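Local atomic coordinates of Alr4995 protein (Nostoc sp., PDB entry 6LRF), a protein that acts as the bifunctional enzyme AgrE, combining an arginine dihydrolase activity of the GME family with an ornithine cyclodeaminase activity. Residues V17-N22 with G62-V67; D55-Q60 with K98-G103; N79-R84 with P146-W151. All coordinates share one frame; numbering follows the deposited sequence.

All three contacts lie in the N-terminal, arginine-dihydrolase-like part of the chain, and each is partly buried. Contact 3 is nearest the chain centre (about 26 Å from it to the contact's centre) and contact 2 the farthest, about 38 Å. Contact 1 joins two loops by polar chemistry, a tyrosine–carboxylate bond and water. Contacts 2 and 3 each pack a helix tryptophan against a strand segment, with no hydrogen bond across. Contacts 1 and 2 meet where Leu-66 packs on Val-57 to Gln-60. Contacts 2 and 3 meet where helix 93-103 packs on the sheet of strand 79-82: Phe-101 touches Val-80 and Leu-82 on one face, while Val-81 points to contact 3 on the other.

Contact 1: V17-N22 with G62-V67; sequences VDYVIN and GWPDLV
Asp-18 and Tyr-19, in an irregular run of chain, face Pro-64 and Asp-65 at the corner of a turn. That turn is closed by Leu-66 N donating to Trp-63 O at 3.1 Å, and Pro-64 and Asp-65 between them have the backbone angles of a type I turn. Gly-62, just ahead, has a positive phi at which any side chain would collide with the carbonyl oxygen of the residue before. The one direct hydrogen bond across the contact is short: Tyr-19 OH donates to Asp-65 OD2 at 2.5 Å. The oxygen is met on its anti side, with the hydroxyl 32° out of the carboxylate plane. Relative to the phenol ring, OD2 lies at the edge near its plane, and the ring and carboxylate planes are 64° apart. Tyr-19 reaches this position with CG between its backbone N and carbonyl carbon (chi1 39°), which carries the hydroxyl toward the turn. Segment 17-22 belongs to the loop after strand 6-9, segment 62-67 to the loop after strand 53-56. These strands are parallel neighbours in one small mixed sheet, so the contact ties together two loops that leave the same end of the sheet, consistent with the alpha/beta propeller of the GME family. Water reinforces the bond: one molecule donates to Tyr-19 OH at 3.0 Å and accepts from Asp-65 N, gripping the same aspartate by its backbone. A second water donates to Gly-62 O at 3.0 Å and only weakly to the phenol. Beside this polar group, Asp-18 OD2 comes within 3.2 Å of Pro-64 CG, an oxygen resting against the proline ring, and Tyr-19 OH lies 3.7 Å from the same CG. Helix 88-91 adjoins the pair, with Glu-89 touching Tyr-19 and Arg-90 touching Asp-65.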
ATOM      1  N   VAL B  17      -1.342  19.529  44.866  1.00 57.83           N
ATOM      2  CA  VAL B  17      -1.012  18.393  44.026  1.00 53.82           C
ATOM      3  C   VAL B  17       0.462  18.062  44.291  1.00 57.92           C
ATOM      4  O   VAL B  17       1.364  18.666  43.712  1.00 60.60           O
ATOM      5  CB  VAL B  17      -1.296  18.677  42.539  1.00 54.53           C
ATOM      6  CG1 VAL B  17      -0.963  17.463  41.690  1.00 56.82           C
ATOM      7  CG2 VAL B  17      -2.760  19.059  42.346  1.00 52.73           C
ATOM      8  N   ASP B  18       0.687  17.127  45.213  1.00 55.59           N
ATOM      9  CA  ASP B  18       2.027  16.734  45.654  1.00 60.43           C
ATOM     10  C   ASP B  18       2.745  15.777  44.704  1.00 60.89           C
ATOM     11  O   ASP B  18       3.976  15.764  44.630  1.00 61.11           O
ATOM     12  CB  ASP B  18       1.961  16.058  47.028  1.00 60.95           C
ATOM     13  CG  ASP B  18       1.655  17.026  48.155  1.00 71.33           C
ATOM     14  OD1 ASP B  18       1.949  18.236  48.007  1.00 69.11           O
ATOM     15  OD2 ASP B  18       1.138  16.566  49.205  1.00 68.55           O
ATOM     16  N   TYR B  19       1.959  14.953  44.017  1.00 59.53           N
ATOM     17  CA  TYR B  19       2.457  13.809  43.265  1.00 51.00           C
ATOM     18  C   TYR B  19       1.541  13.564  42.083  1.00 52.22           C
ATOM     19  O   TYR B  19       0.653  14.377  41.814  1.00 52.97           O
ATOM     20  CB  TYR B  19       2.517  12.565  44.158  1.00 54.65           C
ATOM     21  CG  TYR B  19       1.338  12.463  45.112  1.00 56.69           C
ATOM     22  CD1 TYR B  19       0.071  12.106  44.657  1.00 51.42           C
ATOM     23  CD2 TYR B  19       1.490  12.743  46.464  1.00 58.36           C
ATOM     24  CE1 TYR B  19      -1.006  12.029  45.525  1.00 53.47           C
ATOM     25  CE2 TYR B  19       0.422  12.663  47.338  1.00 54.01           C
ATOM     26  CZ  TYR B  19      -0.821  12.306  46.865  1.00 53.92           C
ATOM     27  OH  TYR B  19      -1.880  12.232  47.740  1.00 51.92           O
ATOM     28  N   VAL B  20       1.750  12.447  41.383  1.00 50.78           N
ATOM     29  CA  VAL B  20       0.860  12.042  40.295  1.00 49.18           C
ATOM     30  C   VAL B  20       0.501  10.550  40.439  1.00 50.50           C
ATOM     31  O   VAL B  20       1.384   9.680  40.467  1.00 44.58           O
ATOM     32  CB  VAL B  20       1.487  12.320  38.885  1.00 49.98           C
ATOM     33  CG1 VAL B  20       0.460  12.099  37.776  1.00 46.97           C
ATOM     34  CG2 VAL B  20       2.044  13.742  38.796  1.00 44.47           C
ATOM     35  N   ILE B  21      -0.801  10.275  40.565  1.00 47.19           N
ATOM     36  CA  ILE B  21      -1.318   8.908  40.658  1.00 42.94           C
ATOM     37  C   ILE B  21      -2.541   8.702  39.764  1.00 37.01           C
ATOM     38  O   ILE B  21      -3.076   7.600  39.695  1.00 40.72           O
ATOM     39  CB  ILE B  21      -1.704   8.518  42.118  1.00 42.23           C
ATOM     40  CG1 ILE B  21      -2.749   9.491  42.680  1.00 39.31           C
ATOM     41  CG2 ILE B  21      -0.470   8.431  43.007  1.00 40.98           C
ATOM     42  CD1 ILE B  21      -3.389   9.038  43.994  1.00 46.04           C
ATOM     43  N   ASN B  22      -2.999   9.769  39.108  1.00 38.40           N
ATOM     44  CA  ASN B  22      -4.005   9.656  38.049  1.00 42.03           C
ATOM     45  C   ASN B  22      -3.714  10.682  36.937  1.00 47.80           C
ATOM     46  O   ASN B  22      -3.023  11.673  37.181  1.00 46.49           O
ATOM     47  CB  ASN B  22      -5.437   9.803  38.617  1.00 40.10           C
ATOM     48  CG  ASN B  22      -5.779  11.222  39.060  1.00 43.27           C
ATOM     49  OD1 ASN B  22      -5.824  12.141  38.248  1.00 42.22           O
ATOM     50  ND2 ASN B  22      -6.087  11.388  40.351  1.00 41.26           N
ATOM     51  N   GLY B  62       0.225  16.595  54.907  1.00 51.13           N
ATOM     52  CA  GLY B  62       0.901  15.509  54.217  1.00 48.93           C
ATOM     53  C   GLY B  62      -0.022  14.489  53.573  1.00 48.95           C
ATOM     54  O   GLY B  62       0.438  13.513  52.971  1.00 42.48           O
ATOM     55  N   TRP B  63      -1.327  14.708  53.712  1.00 45.98           N
ATOM     56  CA  TRP B  63      -2.330  13.866  53.067  1.00 42.67           C
ATOM     57  C   TRP B  63      -3.345  14.758  52.377  1.00 41.09           C
ATOM     58  O   TRP B  63      -4.483  14.886  52.827  1.00 41.51           O
ATOM     59  CB  TRP B  63      -2.997  12.939  54.085  1.00 38.46           C
ATOM     60  CG  TRP B  63      -1.979  12.172  54.884  1.00 38.81           C
ATOM     61  CD1 TRP B  63      -1.650  12.360  56.198  1.00 43.32           C
ATOM     62  CD2 TRP B  63      -1.126  11.121  54.407  1.00 39.14           C
ATOM     63  NE1 TRP B  63      -0.660  11.478  56.571  1.00 43.65           N
ATOM     64  CE2 TRP B  63      -0.317  10.712  55.487  1.00 37.30           C
ATOM     65  CE3 TRP B  63      -0.973  10.484  53.169  1.00 42.45           C
ATOM     66  CZ2 TRP B  63       0.629   9.696  55.369  1.00 41.28           C
ATOM     67  CZ3 TRP B  63      -0.033   9.473  53.052  1.00 41.65           C
ATOM     68  CH2 TRP B  63       0.759   9.091  54.148  1.00 44.29           C
ATOM     69  N   PRO B  64      -2.923  15.385  51.270  1.00 37.59           N
ATOM     70  CA  PRO B  64      -3.722  16.402  50.584  1.00 42.42           C
ATOM     71  C   PRO B  64      -5.033  15.852  50.029  1.00 42.43           C
ATOM     72  O   PRO B  64      -6.009  16.594  49.898  1.00 37.91           O
ATOM     73  CB  PRO B  64      -2.802  16.855  49.446  1.00 44.54           C
ATOM     74  CG  PRO B  64      -1.920  15.681  49.191  1.00 45.47           C
ATOM     75  CD  PRO B  64      -1.685  15.068  50.532  1.00 41.66           C
ATOM     76  N   ASP B  65      -5.061  14.563  49.705  1.00 42.19           N
ATOM     77  CA  ASP B  65      -6.233  14.004  49.046  1.00 39.66           C
ATOM     78  C   ASP B  65      -7.257  13.533  50.074  1.00 38.13           C
ATOM     79  O   ASP B  65      -8.298  12.978  49.720  1.00 34.18           O
ATOM     80  CB  ASP B  65      -5.827  12.870  48.105  1.00 39.09           C
ATOM     81  CG  ASP B  65      -5.088  13.378  46.869  1.00 49.19           C
ATOM     82  OD1 ASP B  65      -5.590  14.327  46.217  1.00 48.67           O
ATOM     83  OD2 ASP B  65      -4.001  12.843  46.563  1.00 49.54           O
ATOM     84  N   LEU B  66      -6.976  13.803  51.345  1.00 35.61           N
ATOM     85  CA  LEU B  66      -7.946  13.552  52.403  1.00 37.39           C
ATOM     86  C   LEU B  66      -9.252  14.321  52.143  1.00 35.26           C
ATOM     87  O   LEU B  66     -10.307  13.961  52.661  1.00 33.67           O
ATOM     88  CB  LEU B  66      -7.355  13.923  53.763  1.00 34.76           C
ATOM     89  CG  LEU B  66      -8.020  13.268  54.973  1.00 35.18           C
ATOM     90  CD1 LEU B  66      -7.526  11.846  55.124  1.00 33.95           C
ATOM     91  CD2 LEU B  66      -7.780  14.070  56.251  1.00 37.18           C
ATOM     92  N   VAL B  67      -9.190  15.361  51.314  1.00 34.08           N
ATOM     93  CA  VAL B  67     -10.386  16.104  50.936  1.00 27.13           C
ATOM     94  C   VAL B  67     -11.356  15.244  50.117  1.00 28.95           C
ATOM     95  O   VAL B  67     -12.537  15.567  49.989  1.00 25.20           O
ATOM     96  CB  VAL B  67     -10.034  17.363  50.116  1.00 35.63           C
ATOM     97  CG1 VAL B  67      -9.287  18.367  50.976  1.00 34.59           C
ATOM     98  CG2 VAL B  67      -9.204  16.984  48.886  1.00 34.28           C
TER
HETATM   99  O   HOH W   1      -3.356  12.209  50.353  1.00 38.45           O
HETATM  100  O   HOH W   2       0.316  11.998  50.438  1.00 47.11           O

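Contact 2: D55-Q60 with K98-G103; sequences DLVTPQ and KEWFEG
Val-57, just past the end of strand 53-56, and Trp-100 on helix 93-103 make the closest backbone approach, their CA atoms 6.7 Å apart. Trp-100 is the only residue of 98-103 that touches the strand segment: CG stands anti to its backbone N (chi1 -172°), which sends the indole out toward the strand. The six-membered end of the ring reaches Asp-55, where Trp-100 CZ2 lies 3.6 Å from Asp-55 OD2 and 3.8 Å from Asp-55 CB. OD2 sits at the ring edge and in its plane, and the carboxylate is turned 47° from the indole. The main polar partner of Asp-55 is Arg-6 on the adjoining strand, whose NH2 forms a salt bridge with OD1. The indole nitrogen gains no hydrogen bond from the strand, since Trp-100 NE1 is 3.9 Å from Leu-56 O. Nearer the helix, Val-57 CG2 touches Trp-100 CD1 at 4.4 Å. Replacing the indole of Trp-100 by the methyl of an alanine is likely to open a gap beside Asp-55 and Val-57 and to uncover Leu-8, which the indole also touches. Phe-101, the next residue, turns instead to strands 79-82 and 107-109. Helix 93-103 therefore lies between two small mixed sheets and forms part of the beta-alpha-beta crossover joining parallel strands 79-82 and 107-109, consistent with the alpha/beta propeller of GME enzymes.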
ATOM      1  N   ASP B  55     -20.793  16.704  58.243  1.00 32.46           N
ATOM      2  CA  ASP B  55     -19.713  16.467  59.181  1.00 34.43           C
ATOM      3  C   ASP B  55     -18.388  16.674  58.481  1.00 35.61           C
ATOM      4  O   ASP B  55     -18.306  16.586  57.256  1.00 34.45           O
ATOM      5  CB  ASP B  55     -19.771  15.053  59.757  1.00 31.32           C
ATOM      6  CG  ASP B  55     -21.004  14.816  60.610  1.00 44.85           C
ATOM      7  OD1 ASP B  55     -21.483  15.772  61.271  1.00 45.05           O
ATOM      8  OD2 ASP B  55     -21.491  13.664  60.621  1.00 41.20           O
ATOM      9  N   LEU B  56     -17.350  16.936  59.264  1.00 32.00           N
ATOM     10  CA  LEU B  56     -16.029  17.182  58.720  1.00 34.73           C
ATOM     11  C   LEU B  56     -15.006  16.272  59.377  1.00 37.25           C
ATOM     12  O   LEU B  56     -15.088  16.026  60.575  1.00 34.24           O
ATOM     13  CB  LEU B  56     -15.631  18.646  58.916  1.00 32.59           C
ATOM     14  CG  LEU B  56     -16.554  19.723  58.331  1.00 36.96           C
ATOM     15  CD1 LEU B  56     -16.011  21.098  58.690  1.00 35.09           C
ATOM     16  CD2 LEU B  56     -16.681  19.591  56.815  1.00 37.20           C
ATOM     17  N   VAL B  57     -14.068  15.755  58.576  1.00 35.23           N
ATOM     18  CA  VAL B  57     -12.874  15.064  59.064  1.00 32.81           C
ATOM     19  C   VAL B  57     -11.837  16.120  59.401  1.00 37.73           C
ATOM     20  O   VAL B  57     -11.800  17.156  58.748  1.00 43.05           O
ATOM     21  CB  VAL B  57     -12.253  14.105  57.999  1.00 38.51           C
ATOM     22  CG1 VAL B  57     -11.049  13.345  58.574  1.00 35.25           C
ATOM     23  CG2 VAL B  57     -13.288  13.146  57.437  1.00 30.91           C
ATOM     24  N   THR B  58     -10.986  15.870  60.390  1.00 40.97           N
ATOM     25  CA  THR B  58      -9.894  16.797  60.677  1.00 42.14           C
ATOM     26  C   THR B  58      -8.763  16.654  59.666  1.00 42.05           C
ATOM     27  O   THR B  58      -8.109  15.607  59.614  1.00 42.86           O
ATOM     28  CB  THR B  58      -9.326  16.578  62.075  1.00 37.49           C
ATOM     29  OG1 THR B  58     -10.373  16.725  63.037  1.00 36.69           O
ATOM     30  CG2 THR B  58      -8.233  17.581  62.349  1.00 38.80           C
ATOM     31  N   PRO B  59      -8.524  17.706  58.864  1.00 44.79           N
ATOM     32  CA  PRO B  59      -7.465  17.667  57.843  1.00 46.40           C
ATOM     33  C   PRO B  59      -6.098  17.386  58.450  1.00 43.79           C
ATOM     34  O   PRO B  59      -5.848  17.719  59.603  1.00 47.97           O
ATOM     35  CB  PRO B  59      -7.517  19.069  57.213  1.00 46.89           C
ATOM     36  CG  PRO B  59      -8.289  19.913  58.179  1.00 46.50           C
ATOM     37  CD  PRO B  59      -9.240  18.992  58.872  1.00 42.65           C
ATOM     38  N   GLN B  60      -5.230  16.749  57.679  1.00 45.68           N
ATOM     39  CA  GLN B  60      -3.917  16.368  58.168  1.00 45.22           C
ATOM     40  C   GLN B  60      -2.843  16.802  57.171  1.00 54.88           C
ATOM     41  O   GLN B  60      -2.990  16.597  55.962  1.00 49.20           O
ATOM     42  CB  GLN B  60      -3.854  14.858  58.407  1.00 44.00           C
ATOM     43  CG  GLN B  60      -4.951  14.320  59.332  1.00 42.95           C
ATOM     44  CD  GLN B  60      -4.740  14.701  60.786  1.00 49.67           C
ATOM     45  OE1 GLN B  60      -3.604  14.790  61.255  1.00 55.86           O
ATOM     46  NE2 GLN B  60      -5.834  14.916  61.512  1.00 47.07           N
ATOM     47  N   LYS B  98     -10.678   5.770  59.161  1.00 20.81           N
ATOM     48  CA  LYS B  98     -11.130   4.742  60.089  1.00 26.05           C
ATOM     49  C   LYS B  98     -11.534   5.348  61.451  1.00 28.76           C
ATOM     50  O   LYS B  98     -12.559   4.970  62.052  1.00 25.88           O
ATOM     51  CB  LYS B  98     -10.039   3.685  60.279  1.00 22.27           C
ATOM     52  CG  LYS B  98     -10.452   2.587  61.208  1.00 27.49           C
ATOM     53  CD  LYS B  98      -9.364   1.556  61.385  1.00 28.85           C
ATOM     54  CE  LYS B  98      -9.948   0.345  62.085  1.00 34.08           C
ATOM     55  NZ  LYS B  98      -8.917  -0.671  62.419  1.00 44.20           N
ATOM     56  N   GLU B  99     -10.725   6.297  61.919  1.00 28.35           N
ATOM     57  CA  GLU B  99     -11.000   6.993  63.175  1.00 29.30           C
ATOM     58  C   GLU B  99     -12.345   7.697  63.111  1.00 28.90           C
ATOM     59  O   GLU B  99     -13.136   7.608  64.039  1.00 25.62           O
ATOM     60  CB  GLU B  99      -9.913   8.014  63.498  1.00 28.01           C
ATOM     61  CG  GLU B  99     -10.070   8.637  64.882  1.00 33.97           C
ATOM     62  CD  GLU B  99      -8.989   9.665  65.176  1.00 46.47           C
ATOM     63  OE1 GLU B  99      -8.958  10.709  64.473  1.00 44.29           O
ATOM     64  OE2 GLU B  99      -8.148   9.410  66.082  1.00 52.40           O
ATOM     65  N   TRP B 100     -12.609   8.401  62.019  1.00 23.23           N
ATOM     66  CA  TRP B 100     -13.890   9.073  61.911  1.00 24.66           C
ATOM     67  C   TRP B 100     -15.039   8.060  61.950  1.00 25.91           C
ATOM     68  O   TRP B 100     -16.017   8.258  62.665  1.00 26.75           O
ATOM     69  CB  TRP B 100     -13.981   9.929  60.643  1.00 24.43           C
ATOM     70  CG  TRP B 100     -15.236  10.761  60.669  1.00 27.49           C
ATOM     71  CD1 TRP B 100     -15.371  12.043  61.154  1.00 27.81           C
ATOM     72  CD2 TRP B 100     -16.542  10.356  60.238  1.00 26.11           C
ATOM     73  NE1 TRP B 100     -16.675  12.456  61.029  1.00 26.48           N
ATOM     74  CE2 TRP B 100     -17.416  11.441  60.477  1.00 25.83           C
ATOM     75  CE3 TRP B 100     -17.057   9.184  59.677  1.00 25.08           C
ATOM     76  CZ2 TRP B 100     -18.776  11.387  60.170  1.00 29.16           C
ATOM     77  CZ3 TRP B 100     -18.407   9.132  59.373  1.00 29.63           C
ATOM     78  CH2 TRP B 100     -19.252  10.228  59.619  1.00 27.09           C
ATOM     79  N   PHE B 101     -14.922   6.975  61.197  1.00 26.75           N
ATOM     80  CA  PHE B 101     -16.023   6.022  61.098  1.00 24.32           C
ATOM     81  C   PHE B 101     -16.330   5.403  62.461  1.00 29.32           C
ATOM     82  O   PHE B 101     -17.496   5.355  62.881  1.00 25.46           O
ATOM     83  CB  PHE B 101     -15.712   4.919  60.078  1.00 19.40           C
ATOM     84  CG  PHE B 101     -15.880   5.347  58.639  1.00 19.98           C
ATOM     85  CD1 PHE B 101     -17.060   5.949  58.213  1.00 22.57           C
ATOM     86  CD2 PHE B 101     -14.863   5.136  57.712  1.00 23.05           C
ATOM     87  CE1 PHE B 101     -17.228   6.341  56.902  1.00 23.32           C
ATOM     88  CE2 PHE B 101     -15.025   5.533  56.382  1.00 22.01           C
ATOM     89  CZ  PHE B 101     -16.203   6.130  55.980  1.00 20.93           C
ATOM     90  N   GLU B 102     -15.288   4.932  63.143  1.00 24.55           N
ATOM     91  CA  GLU B 102     -15.465   4.267  64.426  1.00 27.64           C
ATOM     92  C   GLU B 102     -15.995   5.233  65.492  1.00 29.84           C
ATOM     93  O   GLU B 102     -16.864   4.868  66.274  1.00 31.73           O
ATOM     94  CB  GLU B 102     -14.162   3.602  64.855  1.00 30.76           C
ATOM     95  CG  GLU B 102     -13.947   2.310  64.078  1.00 34.77           C
ATOM     96  CD  GLU B 102     -12.720   1.516  64.488  1.00 39.67           C
ATOM     97  OE1 GLU B 102     -11.744   2.110  65.001  1.00 44.49           O
ATOM     98  OE2 GLU B 102     -12.739   0.279  64.281  1.00 44.11           O
ATOM     99  N   GLY B 103     -15.525   6.473  65.475  1.00 28.44           N
ATOM    100  CA  GLY B 103     -16.016   7.489  66.392  1.00 26.17           C
ATOM    101  C   GLY B 103     -17.424   7.954  66.070  1.00 31.20           C
ATOM    102  O   GLY B 103     -18.026   8.712  66.824  1.00 27.90           O
TER

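Contact 3: N79-R84 with P146-W151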
ATOM      1  N   ASN B  79     -23.023  -0.175  58.633  1.00 24.30           N
ATOM      2  CA  ASN B  79     -21.787  -0.836  58.194  1.00 24.24           C
ATOM      3  C   ASN B  79     -20.941   0.014  57.244  1.00 25.85           C
ATOM      4  O   ASN B  79     -21.485   0.706  56.388  1.00 21.95           O
ATOM      5  CB  ASN B  79     -22.116  -2.157  57.503  1.00 19.68           C
ATOM      6  CG  ASN B  79     -22.738  -3.154  58.442  1.00 31.58           C
ATOM      7  OD1 ASN B  79     -22.205  -3.413  59.525  1.00 30.95           O
ATOM      8  ND2 ASN B  79     -23.890  -3.698  58.052  1.00 26.60           N
ATOM      9  N   VAL B  80     -19.619  -0.050  57.385  1.00 20.37           N
ATOM     10  CA  VAL B  80     -18.741   0.574  56.404  1.00 20.33           C
ATOM     11  C   VAL B  80     -17.660  -0.426  55.999  1.00 23.96           C
ATOM     12  O   VAL B  80     -17.134  -1.148  56.841  1.00 21.03           O
ATOM     13  CB  VAL B  80     -18.107   1.910  56.934  1.00 23.73           C
ATOM     14  CG1 VAL B  80     -17.647   1.764  58.341  1.00 28.22           C
ATOM     15  CG2 VAL B  80     -16.926   2.356  56.062  1.00 23.23           C
ATOM     16  N   VAL B  81     -17.379  -0.520  54.698  1.00 19.26           N
ATOM     17  CA  VAL B  81     -16.163  -1.190  54.245  1.00 14.97           C
ATOM     18  C   VAL B  81     -15.148  -0.073  54.046  1.00 21.39           C
ATOM     19  O   VAL B  81     -15.365   0.839  53.251  1.00 20.37           O
ATOM     20  CB  VAL B  81     -16.340  -1.998  52.942  1.00 21.08           C
ATOM     21  CG1 VAL B  81     -15.021  -2.727  52.584  1.00 17.22           C
ATOM     22  CG2 VAL B  81     -17.481  -3.008  53.087  1.00 18.54           C
ATOM     23  N   LEU B  82     -14.072  -0.125  54.825  1.00 19.70           N
ATOM     24  CA  LEU B  82     -12.994   0.845  54.749  1.00 23.45           C
ATOM     25  C   LEU B  82     -12.248   0.730  53.422  1.00 21.88           C
ATOM     26  O   LEU B  82     -11.961  -0.367  52.971  1.00 21.07           O
ATOM     27  CB  LEU B  82     -12.026   0.619  55.913  1.00 23.94           C
ATOM     28  CG  LEU B  82     -10.961   1.671  56.198  1.00 29.77           C
ATOM     29  CD1 LEU B  82     -11.597   2.944  56.728  1.00 31.06           C
ATOM     30  CD2 LEU B  82      -9.951   1.110  57.208  1.00 31.33           C
ATOM     31  N   SER B  83     -11.918   1.853  52.806  1.00 24.05           N
ATOM     32  CA  SER B  83     -11.047   1.798  51.642  1.00 20.90           C
ATOM     33  C   SER B  83      -9.664   1.270  51.984  1.00 25.80           C
ATOM     34  O   SER B  83      -9.099   1.584  53.043  1.00 25.32           O
ATOM     35  CB  SER B  83     -10.920   3.170  50.994  1.00 21.47           C
ATOM     36  OG  SER B  83     -12.127   3.505  50.324  1.00 22.69           O
ATOM     37  N   ARG B  84      -9.143   0.440  51.086  1.00 20.91           N
ATOM     38  CA  ARG B  84      -7.729   0.117  51.057  1.00 24.31           C
ATOM     39  C   ARG B  84      -7.152   0.694  49.750  1.00 26.72           C
ATOM     40  O   ARG B  84      -7.461   0.202  48.658  1.00 22.17           O
ATOM     41  CB  ARG B  84      -7.508  -1.395  51.155  1.00 20.86           C
ATOM     42  CG  ARG B  84      -6.033  -1.838  51.085  1.00 28.05           C
ATOM     43  CD  ARG B  84      -5.140  -1.049  52.039  1.00 36.78           C
ATOM     44  NE  ARG B  84      -3.746  -1.506  52.015  1.00 48.97           N
ATOM     45  CZ  ARG B  84      -2.756  -0.953  52.717  1.00 45.38           C
ATOM     46  NH1 ARG B  84      -1.523  -1.440  52.630  1.00 41.63           N
ATOM     47  NH2 ARG B  84      -2.996   0.091  53.506  1.00 45.19           N
ATOM     48  N   PRO B 146     -16.970  -9.528  46.180  1.00 18.34           N
ATOM     49  CA  PRO B 146     -17.692 -10.452  47.076  1.00 22.80           C
ATOM     50  C   PRO B 146     -17.659 -10.063  48.566  1.00 24.48           C
ATOM     51  O   PRO B 146     -18.562 -10.439  49.307  1.00 24.41           O
ATOM     52  CB  PRO B 146     -16.963 -11.785  46.875  1.00 20.43           C
ATOM     53  CG  PRO B 146     -16.377 -11.674  45.467  1.00 26.77           C
ATOM     54  CD  PRO B 146     -15.953 -10.233  45.371  1.00 21.56           C
ATOM     55  N   TYR B 147     -16.624  -9.348  48.994  1.00 20.40           N
ATOM     56  CA  TYR B 147     -16.530  -8.878  50.368  1.00 22.53           C
ATOM     57  C   TYR B 147     -17.592  -7.826  50.616  1.00 25.71           C
ATOM     58  O   TYR B 147     -18.239  -7.809  51.670  1.00 24.70           O
ATOM     59  CB  TYR B 147     -15.141  -8.303  50.649  1.00 21.87           C
ATOM     60  CG  TYR B 147     -14.043  -9.337  50.778  1.00 24.12           C
ATOM     61  CD1 TYR B 147     -13.727  -9.892  52.009  1.00 28.61           C
ATOM     62  CD2 TYR B 147     -13.305  -9.741  49.667  1.00 26.16           C
ATOM     63  CE1 TYR B 147     -12.707 -10.841  52.130  1.00 25.82           C
ATOM     64  CE2 TYR B 147     -12.290 -10.684  49.777  1.00 25.64           C
ATOM     65  CZ  TYR B 147     -11.995 -11.225  51.012  1.00 28.55           C
ATOM     66  OH  TYR B 147     -10.988 -12.153  51.131  1.00 31.12           O
ATOM     67  N   LEU B 148     -17.774  -6.949  49.633  1.00 18.21           N
ATOM     68  CA  LEU B 148     -18.756  -5.893  49.748  1.00 20.94           C
ATOM     69  C   LEU B 148     -20.135  -6.502  49.934  1.00 27.38           C
ATOM     70  O   LEU B 148     -20.946  -6.038  50.748  1.00 23.37           O
ATOM     71  CB  LEU B 148     -18.750  -5.005  48.513  1.00 18.82           C
ATOM     72  CG  LEU B 148     -17.417  -4.419  48.100  1.00 21.72           C
ATOM     73  CD1 LEU B 148     -17.638  -3.515  46.899  1.00 20.56           C
ATOM     74  CD2 LEU B 148     -16.824  -3.648  49.255  1.00 23.32           C
ATOM     75  N   ALA B 149     -20.392  -7.550  49.164  1.00 22.09           N
ATOM     76  CA  ALA B 149     -21.703  -8.163  49.137  1.00 27.83           C
ATOM     77  C   ALA B 149     -21.998  -8.842  50.476  1.00 30.79           C
ATOM     78  O   ALA B 149     -23.082  -8.701  51.028  1.00 27.69           O
ATOM     79  CB  ALA B 149     -21.782  -9.152  48.008  1.00 22.44           C
ATOM     80  N   LYS B 150     -21.017  -9.587  50.971  1.00 27.29           N
ATOM     81  CA  LYS B 150     -21.111 -10.333  52.229  1.00 28.51           C
ATOM     82  C   LYS B 150     -21.246  -9.402  53.437  1.00 29.32           C
ATOM     83  O   LYS B 150     -22.083  -9.614  54.302  1.00 31.81           O
ATOM     84  CB  LYS B 150     -19.874 -11.223  52.383  1.00 34.05           C
ATOM     85  CG  LYS B 150     -19.808 -12.018  53.669  1.00 40.72           C
ATOM     86  CD  LYS B 150     -18.567 -12.912  53.717  1.00 46.66           C
ATOM     87  CE  LYS B 150     -17.277 -12.095  53.686  1.00 41.77           C
ATOM     88  NZ  LYS B 150     -16.094 -12.943  54.021  1.00 58.28           N
ATOM     89  N   TRP B 151     -20.431  -8.356  53.470  1.00 24.46           N
ATOM     90  CA  TRP B 151     -20.378  -7.446  54.610  1.00 29.30           C
ATOM     91  C   TRP B 151     -21.474  -6.396  54.623  1.00 33.57           C
ATOM     92  O   TRP B 151     -21.849  -5.900  55.693  1.00 33.48           O
ATOM     93  CB  TRP B 151     -19.031  -6.739  54.648  1.00 25.43           C
ATOM     94  CG  TRP B 151     -17.909  -7.607  55.085  1.00 24.99           C
ATOM     95  CD1 TRP B 151     -17.992  -8.762  55.820  1.00 29.30           C
ATOM     96  CD2 TRP B 151     -16.522  -7.386  54.841  1.00 25.05           C
ATOM     97  NE1 TRP B 151     -16.732  -9.273  56.043  1.00 27.83           N
ATOM     98  CE2 TRP B 151     -15.813  -8.440  55.459  1.00 29.22           C
ATOM     99  CE3 TRP B 151     -15.804  -6.401  54.153  1.00 25.29           C
ATOM    100  CZ2 TRP B 151     -14.428  -8.532  55.408  1.00 27.33           C
ATOM    101  CZ3 TRP B 151     -14.426  -6.490  54.118  1.00 23.74           C
ATOM    102  CH2 TRP B 151     -13.754  -7.549  54.738  1.00 24.96           C
TER
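Trp-151 N donates to Tyr-147 O at 2.9 Å, a helical bond that holds the tryptophan one turn beyond the tyrosine and on the side facing Val-81. Across the contact no hydrogen bond forms: Asn-79 ND2 stays 3.8 Å from Trp-151 O, so the join is apolar. Val-81 provides it with both methyls. Val-81 CG1 meets Leu-148 CD2 at 3.9 Å, while Val-81 CG2 comes to the edge of the indole, near its plane, 3.9 Å from Trp-151 CE3. With CG1 anti to the backbone N (chi1 -177°), the valine straddles Leu-148 CD2, and Val-81 CG2 is also 3.9 Å from that methyl. The axes of strand 79-82 and of helix segment 146-151 run nearly antiparallel, 162° apart, and pass within 9.4 Å. The helix, 145-152, belongs to the beta-alpha-beta crossover between parallel strands 132-136 and 155-160, and its Pro-146 and Ala-149 touch strand 280-292. It thus packs between that larger sheet and the small one holding Val-81. The indole has further aromatic neighbours: Tyr-147 CD1 lies over one face of the Trp-151 ring, 3.5 Å above its plane and offset toward the rim, and the ring of Tyr-109, on strand 107-109, stacks with that of Trp-151.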